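Local coordinates for protein prophenoloxidase b (PDB 3WKY) that is the hemolymph proenzyme of a type 3 copper phenoloxidase, which once activated probably hydroxylates monophenols and oxidises o-diphenols, at residues G379-V384 with D390-R395; S84-E89 with K97-M102; E433-D438 with L445-F450. All blocks are in the same frame, centred on the assembly; numbering follows the deposited sequence.

Overall arrangement
The three contacts follow one another along the chain. Interactions 2, 1 and 3 belong in turn to the all-alpha, copper-containing and Ig-like parts of the hemocyanin family. Interaction 1 is fully buried and lies near the middle of the chain, at the copper site. Interactions 2 and 3 are partly buried and lie farther out, their centres about 46 Å apart. No two of the three share a helix or strand. Interaction 1 joins a loop to the start of a helix through sulfur, apolar carbons and a bridging water. Interaction 2 packs two helices through apolar groups alone. Interaction 3 sets a loop tryptophan against two aromatic residues of a strand, with no hydrogen bond between the segments.

Interaction 1: G379-V384 with D390-R395; sequences GVMGAV and DPVFFR. With CUO (Cu2-o2 cluster), chain J.
Chi1 -82° and chi2 -69° of Met381 carry its sulfur to the first turn of helix 391-409, and the bend at chi3 lays CE by Phe393 CA. In Phe393, chi1 178° sends the ring away from the backbone N, toward the copper cluster. Met381 SD lies 3.6 Å from Phe393 CA and close to CB. It also sits at the edge of the ring, near its plane, 5.3 Å from the ring centroid. This is a Met-aromatic contact of the edge type. Nearer the backbone, Met381 CG packs on Val392 CG1 at 3.7 Å.

Further along the same edge of the ring, Phe393 CE1 is 3.2 Å from O2 of the Cu2-O2 cluster. The site is a type 3 dicopper centre, and His397, one turn further along this helix, also lines the pocket. The loop 379-384 serves the site by its backbone as well. Met381 O accepts a hydrogen bond from His361 ND1, and Val384 O accepts one from His199 ND1. These second-shell bonds would fix how the two imidazoles are turned.

Asp390 holds the start of the helix. Its OD1 caps Val392 N at 2.9 Å, and the N-H meets the oxygen from above the carboxylate plane. OD2 takes a salt bridge from Arg274. Asp390 OD2 also accepts from a water at 2.8 Å, and that water accepts from Met381 N at 2.9 Å. The water therefore ties the short 3-10 turn 380-382 to the N-cap. Both carboxylate oxygens of this buried residue are thus bonded. Beside this bridge, Val380 CG2 touches Asp390 CB at 3.9 Å.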
# COMPACT_ATOMS: atom_id res chain seq x y z
N GLY A 379 -2.58 -26.66 11.64
CA GLY A 379 -3.72 -26.13 12.37
C GLY A 379 -4.91 -27.06 12.17
O GLY A 379 -4.82 -28.01 11.40
N VAL A 380 -6.01 -26.79 12.87
CA VAL A 380 -7.18 -27.69 12.85
C VAL A 380 -7.88 -27.83 11.50
O VAL A 380 -8.61 -28.81 11.28
CB VAL A 380 -8.22 -27.33 13.94
CG1 VAL A 380 -7.61 -27.49 15.33
CG2 VAL A 380 -8.78 -25.90 13.74
N MET A 381 -7.66 -26.89 10.58
CA MET A 381 -8.25 -27.02 9.24
C MET A 381 -7.71 -28.23 8.48
O MET A 381 -8.30 -28.66 7.49
CB MET A 381 -8.03 -25.75 8.40
CG MET A 381 -9.03 -24.66 8.71
SD MET A 381 -10.72 -25.08 8.16
CE MET A 381 -10.58 -24.80 6.40
N GLY A 382 -6.59 -28.77 8.95
CA GLY A 382 -5.97 -29.93 8.32
C GLY A 382 -6.61 -31.29 8.65
O GLY A 382 -6.19 -32.30 8.09
N ALA A 383 -7.61 -31.32 9.53
CA ALA A 383 -8.17 -32.61 9.97
C ALA A 383 -9.69 -32.57 10.01
O ALA A 383 -10.26 -31.59 10.47
CB ALA A 383 -7.63 -32.97 11.34
N VAL A 384 -10.35 -33.64 9.56
CA VAL A 384 -11.82 -33.59 9.46
C VAL A 384 -12.53 -33.55 10.79
O VAL A 384 -13.64 -33.03 10.89
CB VAL A 384 -12.41 -34.73 8.58
CG1 VAL A 384 -12.07 -34.51 7.11
CG2 VAL A 384 -11.91 -36.10 9.03
N ASP A 390 -12.91 -24.06 13.45
CA ASP A 390 -12.25 -22.82 13.03
C ASP A 390 -13.24 -21.95 12.27
O ASP A 390 -13.88 -22.43 11.34
CB ASP A 390 -11.06 -23.19 12.12
CG ASP A 390 -10.08 -22.04 11.90
OD1 ASP A 390 -10.51 -20.87 11.78
OD2 ASP A 390 -8.86 -22.32 11.82
N PRO A 391 -13.39 -20.66 12.66
CA PRO A 391 -14.30 -19.81 11.88
C PRO A 391 -13.97 -19.78 10.39
O PRO A 391 -14.87 -19.62 9.56
CB PRO A 391 -14.13 -18.42 12.51
CG PRO A 391 -12.79 -18.50 13.29
CD PRO A 391 -12.77 -19.93 13.79
N VAL A 392 -12.69 -19.95 10.04
CA VAL A 392 -12.34 -19.91 8.63
C VAL A 392 -12.87 -21.12 7.86
O VAL A 392 -12.99 -21.07 6.63
CB VAL A 392 -10.81 -19.75 8.40
CG1 VAL A 392 -10.09 -21.11 8.42
CG2 VAL A 392 -10.56 -19.05 7.07
N PHE A 393 -13.22 -22.19 8.57
CA PHE A 393 -13.89 -23.32 7.91
C PHE A 393 -15.10 -22.83 7.12
O PHE A 393 -15.35 -23.24 5.97
CB PHE A 393 -14.36 -24.36 8.93
CG PHE A 393 -15.10 -25.51 8.32
CD1 PHE A 393 -14.41 -26.62 7.85
CD2 PHE A 393 -16.49 -25.46 8.16
CE1 PHE A 393 -15.10 -27.69 7.25
CE2 PHE A 393 -17.19 -26.52 7.57
CZ PHE A 393 -16.49 -27.63 7.11
N PHE A 394 -15.87 -21.96 7.76
CA PHE A 394 -17.12 -21.53 7.16
C PHE A 394 -16.91 -20.46 6.10
O PHE A 394 -17.69 -20.33 5.17
CB PHE A 394 -18.13 -21.14 8.23
CG PHE A 394 -18.60 -22.31 9.05
CD1 PHE A 394 -19.71 -23.05 8.64
CD2 PHE A 394 -17.90 -22.71 10.18
CE1 PHE A 394 -20.12 -24.17 9.37
CE2 PHE A 394 -18.30 -23.81 10.92
CZ PHE A 394 -19.43 -24.54 10.52
N ARG A 395 -15.82 -19.70 6.21
CA ARG A 395 -15.49 -18.78 5.13
C ARG A 395 -15.04 -19.58 3.90
O ARG A 395 -15.38 -19.23 2.77
CB ARG A 395 -14.39 -17.79 5.58
CG ARG A 395 -14.81 -16.89 6.76
CD ARG A 395 -13.98 -15.59 6.79
NE ARG A 395 -14.15 -14.86 5.53
CZ ARG A 395 -13.27 -14.00 5.03
NH1 ARG A 395 -12.14 -13.73 5.67
NH2 ARG A 395 -13.54 -13.40 3.86
CU1 CUO J . -16.08 -31.25 4.99
CU2 CUO J . -13.85 -28.77 3.63
O1 CUO J . -14.60 -30.60 3.82
O2 CUO J . -14.19 -30.08 5.34
O HOH W 1 -6.83 -24.16 11.17

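Interaction 2: S84-E89 with K97-M102; sequences SKVFIE and KDVAIM
Apolar contacts make up the whole interface. Val86 CG1 and Val99 CG1 meet at 3.9 Å, and the two side chains cross at about a right angle. In both valines CG1 is anti to the backbone N (chi1 179° and 167°), which turns this methyl to the other helix. Val99 CG1 also meets the Phe87 ring at its edge, in plane, 3.9 Å from CE1. One methyl thus serves two partners. Phe87 CE1 reaches on to the backbone of the second helix, 4.1 Å from Ala100 CA.

The two segments form a helical hairpin in the all-alpha domain of the hemocyanin family. Their axes run nearly antiparallel, at 153°, and come within 9.8 Å. Leu53 of helix 51-54 touches both valines and so adds to the same apolar patch. Phe87 also packs on Thr119 of helix 109-122.

The charged groups stay within their own helices. Lys85 NZ forms a salt bridge with Glu89 OE2 at 2.7 Å, one turn on. Lys97 NZ makes a longer one with Asp98 OD1 at 3.2 Å, meeting that oxygen from above the carboxylate plane.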
# COMPACT_ATOMS: atom_id res chain seq x y z
N SER A 84 -7.36 -49.61 5.22
CA SER A 84 -8.75 -50.06 5.24
C SER A 84 -8.98 -51.16 4.21
O SER A 84 -9.82 -52.03 4.42
CB SER A 84 -9.71 -48.88 5.01
OG SER A 84 -9.49 -48.30 3.75
N LYS A 85 -8.24 -51.11 3.10
CA LYS A 85 -8.39 -52.11 2.05
C LYS A 85 -8.17 -53.52 2.61
O LYS A 85 -8.92 -54.44 2.31
CB LYS A 85 -7.41 -51.84 0.90
CG LYS A 85 -7.35 -52.96 -0.15
CD LYS A 85 -6.27 -52.71 -1.18
CE LYS A 85 -6.04 -53.94 -2.06
NZ LYS A 85 -7.24 -54.28 -2.87
N VAL A 86 -7.14 -53.66 3.44
CA VAL A 86 -6.84 -54.95 4.06
C VAL A 86 -7.94 -55.34 5.05
O VAL A 86 -8.36 -56.50 5.07
CB VAL A 86 -5.46 -54.93 4.76
CG1 VAL A 86 -5.17 -56.27 5.42
CG2 VAL A 86 -4.37 -54.58 3.75
N PHE A 87 -8.41 -54.39 5.85
CA PHE A 87 -9.48 -54.63 6.81
C PHE A 87 -10.76 -55.07 6.08
O PHE A 87 -11.43 -56.02 6.48
CB PHE A 87 -9.82 -53.36 7.60
CG PHE A 87 -8.76 -52.93 8.59
CD1 PHE A 87 -7.70 -53.77 8.92
CD2 PHE A 87 -8.85 -51.70 9.22
CE1 PHE A 87 -6.73 -53.36 9.85
CE2 PHE A 87 -7.90 -51.28 10.14
CZ PHE A 87 -6.84 -52.12 10.46
N ILE A 88 -11.09 -54.34 5.02
CA ILE A 88 -12.32 -54.54 4.28
C ILE A 88 -12.32 -55.89 3.56
O ILE A 88 -13.35 -56.57 3.48
CB ILE A 88 -12.53 -53.40 3.27
CG1 ILE A 88 -12.91 -52.11 4.01
CG2 ILE A 88 -13.59 -53.75 2.23
CD1 ILE A 88 -12.61 -50.83 3.23
N GLU A 89 -11.15 -56.28 3.05
CA GLU A 89 -11.03 -57.50 2.26
C GLU A 89 -10.76 -58.76 3.10
O GLU A 89 -10.64 -59.85 2.56
CB GLU A 89 -9.98 -57.33 1.16
CG GLU A 89 -10.36 -56.32 0.09
CD GLU A 89 -9.28 -56.14 -0.98
OE1 GLU A 89 -8.18 -56.72 -0.82
OE2 GLU A 89 -9.53 -55.42 -1.97
N LYS A 97 -10.23 -58.81 13.07
CA LYS A 97 -9.79 -58.57 14.44
C LYS A 97 -8.31 -58.92 14.64
O LYS A 97 -7.57 -58.19 15.31
CB LYS A 97 -10.67 -59.38 15.40
CG LYS A 97 -10.26 -59.32 16.86
CD LYS A 97 -11.09 -60.29 17.71
CE LYS A 97 -10.47 -61.69 17.78
NZ LYS A 97 -10.45 -62.43 16.48
N ASP A 98 -7.87 -60.03 14.05
CA ASP A 98 -6.48 -60.44 14.15
C ASP A 98 -5.53 -59.49 13.42
O ASP A 98 -4.45 -59.18 13.92
CB ASP A 98 -6.29 -61.86 13.60
CG ASP A 98 -7.00 -62.92 14.42
OD1 ASP A 98 -7.37 -62.63 15.59
OD2 ASP A 98 -7.18 -64.04 13.90
N VAL A 99 -5.93 -59.07 12.22
CA VAL A 99 -5.10 -58.15 11.44
C VAL A 99 -4.96 -56.80 12.15
O VAL A 99 -3.87 -56.23 12.21
CB VAL A 99 -5.66 -57.96 10.01
CG1 VAL A 99 -4.99 -56.78 9.32
CG2 VAL A 99 -5.48 -59.23 9.20
N ALA A 100 -6.07 -56.31 12.71
CA ALA A 100 -6.08 -55.08 13.49
C ALA A 100 -5.09 -55.15 14.66
O ALA A 100 -4.23 -54.28 14.81
CB ALA A 100 -7.48 -54.78 14.00
N ILE A 101 -5.24 -56.18 15.49
CA ILE A 101 -4.37 -56.38 16.65
C ILE A 101 -2.89 -56.45 16.26
O ILE A 101 -2.04 -55.88 16.94
CB ILE A 101 -4.77 -57.66 17.43
CG1 ILE A 101 -6.12 -57.48 18.11
CG2 ILE A 101 -3.71 -58.02 18.46
CD1 ILE A 101 -6.12 -56.39 19.16
N MET A 102 -2.59 -57.14 15.17
CA MET A 102 -1.21 -57.29 14.72
C MET A 102 -0.59 -55.98 14.21
O MET A 102 0.58 -55.70 14.47
CB MET A 102 -1.09 -58.37 13.64
CG MET A 102 0.33 -58.58 13.14
SD MET A 102 0.55 -60.03 12.07
CE MET A 102 0.04 -61.33 13.20

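Interaction 3: E433-D438 with L445-F450; sequences EHWIDD and LLHTFF
His447 is the first residue of the strand 445-450 to meet the loop 433-438, and its partner is Trp435. Its ND1 lies 4.4 Å from Trp435 NE1. The two nitrogens do not bond each other. Each is hydrogen-bonded to Glu432 OE1, just before the loop segment, so one carboxylate oxygen joins the two rings.

Phe449 makes the closest approach. Its CE2 stands 3.8 Å from Trp435 CZ3, over one face of the indole and offset toward the rim. The six-membered ring of Trp435 and the Phe449 ring have centroids 5.1 Å apart and planes at 46°, an oblique pairing. The first torsion of Trp435, chi1 61°, puts CG between the backbone N and the carbonyl carbon. The indole then lies between two neighbours. Phe449 CE2 lies over one face, and Ile436 CG2 lies over the opposite face, 3.6 Å above the indole plane and also toward the rim. Pro483 touches both Trp435 and Phe449.

Strand 445-456 lies between strands 472-481 and 655-664 in a mixed beta sheet. The contact thus packs the loop that follows strand 424-432 onto this sheet, in the Ig-like domain of the hemocyanin family.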
# COMPACT_ATOMS: atom_id res chain seq x y z
N GLU A 433 -43.39 -30.89 21.69
CA GLU A 433 -43.85 -31.90 22.64
C GLU A 433 -43.68 -31.40 24.08
O GLU A 433 -42.98 -30.42 24.33
CB GLU A 433 -43.08 -33.20 22.44
CG GLU A 433 -43.96 -34.45 22.25
CD GLU A 433 -44.78 -34.41 20.97
OE1 GLU A 433 -44.39 -35.07 19.98
OE2 GLU A 433 -45.82 -33.73 20.95
N HIS A 434 -44.32 -32.09 25.02
CA HIS A 434 -44.17 -31.76 26.44
C HIS A 434 -42.73 -31.93 26.87
O HIS A 434 -42.10 -32.95 26.58
CB HIS A 434 -45.06 -32.67 27.30
CG HIS A 434 -44.74 -32.62 28.76
ND1 HIS A 434 -43.82 -33.46 29.36
CD2 HIS A 434 -45.21 -31.82 29.75
CE1 HIS A 434 -43.73 -33.17 30.64
NE2 HIS A 434 -44.57 -32.19 30.91
N TRP A 435 -42.19 -30.93 27.56
CA TRP A 435 -40.81 -31.02 28.04
C TRP A 435 -40.63 -30.46 29.45
O TRP A 435 -39.64 -30.74 30.11
CB TRP A 435 -39.83 -30.36 27.06
CG TRP A 435 -40.07 -28.90 26.81
CD1 TRP A 435 -40.85 -28.34 25.84
CD2 TRP A 435 -39.49 -27.81 27.54
NE1 TRP A 435 -40.80 -26.97 25.93
CE2 TRP A 435 -39.97 -26.62 26.96
CE3 TRP A 435 -38.61 -27.72 28.62
CZ2 TRP A 435 -39.61 -25.36 27.44
CZ3 TRP A 435 -38.25 -26.48 29.10
CH2 TRP A 435 -38.75 -25.31 28.50
N ILE A 436 -41.59 -29.66 29.91
CA ILE A 436 -41.55 -29.17 31.28
C ILE A 436 -42.96 -29.09 31.86
O ILE A 436 -43.89 -28.61 31.21
CB ILE A 436 -40.80 -27.81 31.40
CG1 ILE A 436 -40.54 -27.48 32.87
CG2 ILE A 436 -41.56 -26.69 30.69
CD1 ILE A 436 -39.81 -26.16 33.09
N ASP A 437 -43.13 -29.60 33.08
CA ASP A 437 -44.44 -29.60 33.73
C ASP A 437 -45.02 -28.19 33.81
O ASP A 437 -44.28 -27.23 34.00
CB ASP A 437 -44.34 -30.21 35.13
CG ASP A 437 -44.24 -31.72 35.11
OD1 ASP A 437 -44.79 -32.33 34.18
OD2 ASP A 437 -43.61 -32.29 36.03
N ASP A 438 -46.34 -28.11 33.60
CA ASP A 438 -47.10 -26.86 33.72
C ASP A 438 -46.87 -25.86 32.58
O ASP A 438 -47.21 -24.68 32.69
CB ASP A 438 -46.87 -26.20 35.07
CG ASP A 438 -47.39 -27.03 36.22
OD1 ASP A 438 -48.52 -27.55 36.10
OD2 ASP A 438 -46.67 -27.18 37.23
N LEU A 445 -44.35 -22.94 17.63
CA LEU A 445 -43.27 -22.36 18.41
C LEU A 445 -42.30 -23.45 18.85
O LEU A 445 -42.71 -24.46 19.43
CB LEU A 445 -43.81 -21.62 19.63
CG LEU A 445 -42.79 -21.04 20.62
CD1 LEU A 445 -41.95 -19.94 19.98
CD2 LEU A 445 -43.48 -20.51 21.88
N LEU A 446 -41.01 -23.25 18.56
CA LEU A 446 -39.98 -24.20 18.97
C LEU A 446 -39.01 -23.50 19.91
O LEU A 446 -38.81 -22.28 19.81
CB LEU A 446 -39.22 -24.74 17.75
CG LEU A 446 -40.05 -25.48 16.70
CD1 LEU A 446 -39.15 -26.00 15.58
CD2 LEU A 446 -40.82 -26.63 17.33
N HIS A 447 -38.41 -24.26 20.82
CA HIS A 447 -37.46 -23.66 21.75
C HIS A 447 -36.08 -24.30 21.67
O HIS A 447 -35.93 -25.43 21.20
CB HIS A 447 -37.95 -23.75 23.20
CG HIS A 447 -39.12 -22.89 23.51
ND1 HIS A 447 -40.42 -23.36 23.51
CD2 HIS A 447 -39.21 -21.57 23.82
CE1 HIS A 447 -41.25 -22.38 23.81
NE2 HIS A 447 -40.54 -21.28 24.01
N THR A 448 -35.08 -23.55 22.11
CA THR A 448 -33.75 -24.11 22.28
C THR A 448 -33.20 -23.62 23.60
O THR A 448 -33.67 -22.62 24.15
CB THR A 448 -32.74 -23.73 21.16
OG1 THR A 448 -32.43 -22.34 21.23
CG2 THR A 448 -33.28 -24.09 19.78
N PHE A 449 -32.25 -24.36 24.16
CA PHE A 449 -31.62 -23.98 25.42
C PHE A 449 -30.33 -24.77 25.63
O PHE A 449 -30.07 -25.72 24.89
CB PHE A 449 -32.57 -24.16 26.61
CG PHE A 449 -33.43 -25.40 26.52
CD1 PHE A 449 -32.86 -26.66 26.55
CD2 PHE A 449 -34.80 -25.28 26.40
CE1 PHE A 449 -33.65 -27.80 26.46
CE2 PHE A 449 -35.60 -26.41 26.31
CZ PHE A 449 -35.02 -27.67 26.34
N PHE A 450 -29.53 -24.39 26.62
CA PHE A 450 -28.31 -25.16 26.89
C PHE A 450 -28.51 -26.18 28.00
O PHE A 450 -29.18 -25.90 29.00
CB PHE A 450 -27.12 -24.24 27.19
CG PHE A 450 -26.59 -23.53 25.98
CD1 PHE A 450 -25.63 -24.14 25.17
CD2 PHE A 450 -27.06 -22.27 25.63
CE1 PHE A 450 -25.15 -23.49 24.04
CE2 PHE A 450 -26.58 -21.62 24.50
CZ PHE A 450 -25.62 -22.23 23.70